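Local coordinates for protein transketolase (Campylobacter jejuni, PDB 3L84) that belongs to the transketolase family of thiamine diphosphate-binding enzymes and assembles as a dimer of two identical subunits, at residues F415-A425 / T452-F462. Numbering follows the deposited sequence.
Sequences FIFSEYLKPAA and THQPIEQLSTF
Gln-458 meets residues 415-425 along its whole side chain. Its CB lies over one face of the Phe-415 ring, offset toward the rim, in a CH-pi contact 3.7 Å from the centroid. In Phe-415, CG stands anti to the backbone N (chi1 -167°), and this brings a ring face against Gln-458 CB. Pro-455 CB touches the same ring at CD2, and Phe-462 CD1 lies 4.3 Å from Phe-415 CE1. Further out, a bend at chi2 folds the Gln-458 amide back. Gln-458 NE2 donates to Glu-419 OE2 at 2.8 Å, reaching the carboxylate from above its plane. OE1 accepts from the backbone N of Ile-456, so both ends of the amide are held and its rotation is fixed. Ile-416 CD1 packs 3.5 Å from Gln-458 NE2.

Glu-419 OE2 also takes a bond from a water that bridges to Thr-461 OG1, which also meets Thr-461 of the second subunit. Glu-457 OE2 lies only 3.6 Å from Glu-419 OE2. This closeness is probably eased by the second subunit, whose Lys-422 pairs with both acids and whose Arg-426 pairs with Glu-457. Lys-422 of this chain sends NZ to Glu-419 and Glu-457 of the second subunit, and its CE lies tight against Thr-461 CG2 of its own chain at 3.5 Å. At the other end of the contact, the edge of Phe-417 points at the face of His-453 in an offset edge-to-face pair, planes 83° apart.

Helices 418-425 and 458-462 run nearly parallel, 3° apart. The first follows strand 408-414 of the parallel sheet. The arrangement belongs to the alpha/beta pyrimidine-binding domain of transketolases, here at the dimer interface.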
# COMPACT_ATOMS: atom_id res chain seq x y z
N PHE A 415 -9.01 -9.51 -0.72
CA PHE A 415 -7.59 -9.81 -0.93
C PHE A 415 -6.94 -8.79 -1.86
O PHE A 415 -5.77 -8.45 -1.68
CB PHE A 415 -7.46 -11.24 -1.48
CG PHE A 415 -6.07 -11.84 -1.47
CD1 PHE A 415 -5.13 -11.51 -0.49
CD2 PHE A 415 -5.73 -12.81 -2.40
CE1 PHE A 415 -3.88 -12.14 -0.47
CE2 PHE A 415 -4.51 -13.44 -2.36
CZ PHE A 415 -3.60 -13.09 -1.42
N ILE A 416 -7.64 -8.26 -2.87
CA ILE A 416 -7.00 -7.29 -3.72
C ILE A 416 -6.58 -6.04 -2.94
O ILE A 416 -5.54 -5.42 -3.23
CB ILE A 416 -7.91 -6.91 -4.90
CG1 ILE A 416 -7.19 -6.01 -5.89
CG2 ILE A 416 -9.21 -6.27 -4.45
CD1 ILE A 416 -5.87 -6.60 -6.43
N PHE A 417 -7.31 -5.66 -1.90
CA PHE A 417 -7.02 -4.49 -1.09
C PHE A 417 -6.09 -4.76 0.06
O PHE A 417 -5.74 -3.84 0.82
CB PHE A 417 -8.32 -3.76 -0.66
CG PHE A 417 -9.17 -3.41 -1.79
CD1 PHE A 417 -8.60 -2.98 -3.01
CD2 PHE A 417 -10.54 -3.57 -1.72
CE1 PHE A 417 -9.39 -2.69 -4.13
CE2 PHE A 417 -11.33 -3.28 -2.86
CZ PHE A 417 -10.75 -2.87 -4.03
N SER A 418 -5.58 -6.00 0.16
CA SER A 418 -4.42 -6.26 1.00
C SER A 418 -3.28 -5.31 0.63
O SER A 418 -2.46 -4.94 1.47
CB SER A 418 -3.93 -7.70 0.90
OG SER A 418 -3.44 -8.01 -0.38
N GLU A 419 -3.23 -4.91 -0.64
CA GLU A 419 -2.13 -4.04 -1.09
C GLU A 419 -2.20 -2.68 -0.43
O GLU A 419 -1.16 -2.02 -0.29
CB GLU A 419 -2.10 -3.91 -2.60
CG GLU A 419 -1.92 -5.26 -3.27
CD GLU A 419 -1.45 -5.23 -4.69
OE1 GLU A 419 -1.79 -4.27 -5.43
OE2 GLU A 419 -0.74 -6.16 -5.09
N TYR A 420 -3.38 -2.22 -0.04
CA TYR A 420 -3.49 -0.93 0.67
C TYR A 420 -2.92 -1.02 2.06
O TYR A 420 -2.52 0.04 2.58
CB TYR A 420 -4.95 -0.47 0.75
CG TYR A 420 -5.54 0.21 -0.48
CD1 TYR A 420 -5.73 -0.44 -1.66
CD2 TYR A 420 -5.99 1.53 -0.39
CE1 TYR A 420 -6.31 0.18 -2.76
CE2 TYR A 420 -6.57 2.18 -1.48
CZ TYR A 420 -6.75 1.50 -2.66
OH TYR A 420 -7.34 2.15 -3.75
N LEU A 421 -2.89 -2.20 2.68
CA LEU A 421 -2.43 -2.36 4.07
C LEU A 421 -1.09 -3.08 4.22
O LEU A 421 -0.59 -3.27 5.35
CB LEU A 421 -3.51 -2.99 4.97
CG LEU A 421 -4.05 -4.36 4.56
CD1 LEU A 421 -3.03 -5.50 4.68
CD2 LEU A 421 -5.30 -4.68 5.40
N LYS A 422 -0.47 -3.49 3.10
CA LYS A 422 0.75 -4.30 3.13
C LYS A 422 1.87 -3.68 3.99
O LYS A 422 2.52 -4.42 4.71
CB LYS A 422 1.21 -4.58 1.70
CG LYS A 422 2.57 -5.27 1.53
CD LYS A 422 2.64 -6.66 2.09
CE LYS A 422 4.04 -7.26 1.91
NZ LYS A 422 5.01 -6.59 2.84
N PRO A 423 2.09 -2.36 3.97
CA PRO A 423 3.22 -1.86 4.80
C PRO A 423 3.02 -2.11 6.27
O PRO A 423 3.97 -2.37 7.01
CB PRO A 423 3.24 -0.35 4.49
CG PRO A 423 2.62 -0.24 3.17
CD PRO A 423 1.52 -1.30 3.12
N ALA A 424 1.78 -2.05 6.76
CA ALA A 424 1.45 -2.34 8.15
C ALA A 424 1.47 -3.83 8.42
O ALA A 424 1.89 -4.25 9.49
CB ALA A 424 0.07 -1.73 8.51
N ALA A 425 1.02 -4.66 7.47
CA ALA A 425 1.19 -6.09 7.62
C ALA A 425 2.66 -6.46 7.82
O ALA A 425 3.00 -7.34 8.60
CB ALA A 425 0.58 -6.86 6.44
N THR A 452 -9.65 -5.08 -11.84
CA THR A 452 -9.25 -4.29 -10.66
C THR A 452 -9.56 -4.94 -9.35
O THR A 452 -9.02 -4.50 -8.31
CB THR A 452 -9.89 -2.88 -10.64
OG1 THR A 452 -11.30 -2.97 -10.68
CG2 THR A 452 -9.40 -2.04 -11.76
N HIS A 453 -10.48 -5.91 -9.35
CA HIS A 453 -10.98 -6.55 -8.14
C HIS A 453 -10.60 -8.03 -8.10
O HIS A 453 -11.15 -8.74 -7.25
CB HIS A 453 -12.50 -6.34 -7.96
CG HIS A 453 -12.84 -4.92 -7.63
ND1 HIS A 453 -13.32 -4.50 -6.41
CD2 HIS A 453 -12.66 -3.81 -8.37
CE1 HIS A 453 -13.49 -3.18 -6.45
NE2 HIS A 453 -13.09 -2.74 -7.63
N GLN A 454 -9.75 -8.51 -9.02
CA GLN A 454 -9.37 -9.92 -9.10
C GLN A 454 -7.93 -10.06 -8.75
O GLN A 454 -7.07 -9.63 -9.54
CB GLN A 454 -9.65 -10.46 -10.49
CG GLN A 454 -11.17 -10.60 -10.75
CD GLN A 454 -11.53 -10.80 -12.20
OE1 GLN A 454 -10.67 -10.68 -13.06
NE2 GLN A 454 -12.78 -11.10 -12.49
N PRO A 455 -7.60 -10.64 -7.60
CA PRO A 455 -6.21 -10.87 -7.25
C PRO A 455 -5.48 -11.75 -8.26
O PRO A 455 -6.07 -12.61 -8.91
CB PRO A 455 -6.31 -11.59 -5.91
CG PRO A 455 -7.60 -11.17 -5.35
CD PRO A 455 -8.51 -11.08 -6.53
N ILE A 456 -4.20 -11.45 -8.44
CA ILE A 456 -3.31 -12.24 -9.31
C ILE A 456 -1.97 -12.46 -8.61
O ILE A 456 -1.51 -13.61 -8.48
CB ILE A 456 -3.08 -11.55 -10.70
CG1 ILE A 456 -4.38 -11.35 -11.47
CG2 ILE A 456 -2.04 -12.33 -11.52
CD1 ILE A 456 -5.04 -12.62 -12.01
N GLU A 457 -1.36 -11.39 -8.15
CA GLU A 457 0.01 -11.38 -7.61
C GLU A 457 0.09 -11.36 -6.08
O GLU A 457 1.19 -11.45 -5.52
CB GLU A 457 0.81 -10.20 -8.17
CG GLU A 457 0.39 -8.81 -7.72
CD GLU A 457 -0.76 -8.16 -8.51
OE1 GLU A 457 -1.72 -8.85 -8.95
OE2 GLU A 457 -0.76 -6.90 -8.62
N GLN A 458 -1.05 -11.25 -5.40
CA GLN A 458 -1.02 -11.04 -3.96
C GLN A 458 -0.58 -12.26 -3.18
O GLN A 458 0.04 -12.12 -2.12
CB GLN A 458 -2.37 -10.52 -3.48
CG GLN A 458 -2.69 -9.10 -3.96
CD GLN A 458 -3.00 -9.01 -5.44
OE1 GLN A 458 -3.59 -9.92 -6.01
NE2 GLN A 458 -2.66 -7.89 -6.07
N LEU A 459 -0.92 -13.46 -3.63
CA LEU A 459 -0.45 -14.67 -2.97
C LEU A 459 1.07 -14.69 -2.97
O LEU A 459 1.71 -15.03 -1.96
CB LEU A 459 -1.06 -15.87 -3.67
CG LEU A 459 -1.14 -17.21 -3.02
CD1 LEU A 459 -1.83 -17.12 -1.64
CD2 LEU A 459 -1.94 -18.14 -3.93
N SER A 460 1.70 -14.32 -4.07
CA SER A 460 3.17 -14.27 -4.14
C SER A 460 3.74 -13.30 -3.12
O SER A 460 4.74 -13.58 -2.47
CB SER A 460 3.68 -13.88 -5.52
OG SER A 460 3.41 -14.86 -6.49
N THR A 461 3.14 -12.12 -3.00
CA THR A 461 3.57 -11.12 -2.02
C THR A 461 3.54 -11.66 -0.61
O THR A 461 4.55 -11.55 0.10
CB THR A 461 2.71 -9.88 -2.08
OG1 THR A 461 2.84 -9.28 -3.38
CG2 THR A 461 3.05 -8.86 -1.00
N PHE A 462 2.42 -12.23 -0.19
CA PHE A 462 2.31 -12.71 1.17
C PHE A 462 3.19 -13.92 1.44
O PHE A 462 3.76 -14.02 2.53
CB PHE A 462 0.83 -12.90 1.57
CG PHE A 462 0.24 -11.65 2.05
CD1 PHE A 462 -0.16 -10.68 1.20
CD2 PHE A 462 0.10 -11.46 3.43
CE1 PHE A 462 -0.63 -9.42 1.72
CE2 PHE A 462 -0.39 -10.28 3.92
CZ PHE A 462 -0.70 -9.26 3.09
O HOH W 1 0.98 -7.27 -3.34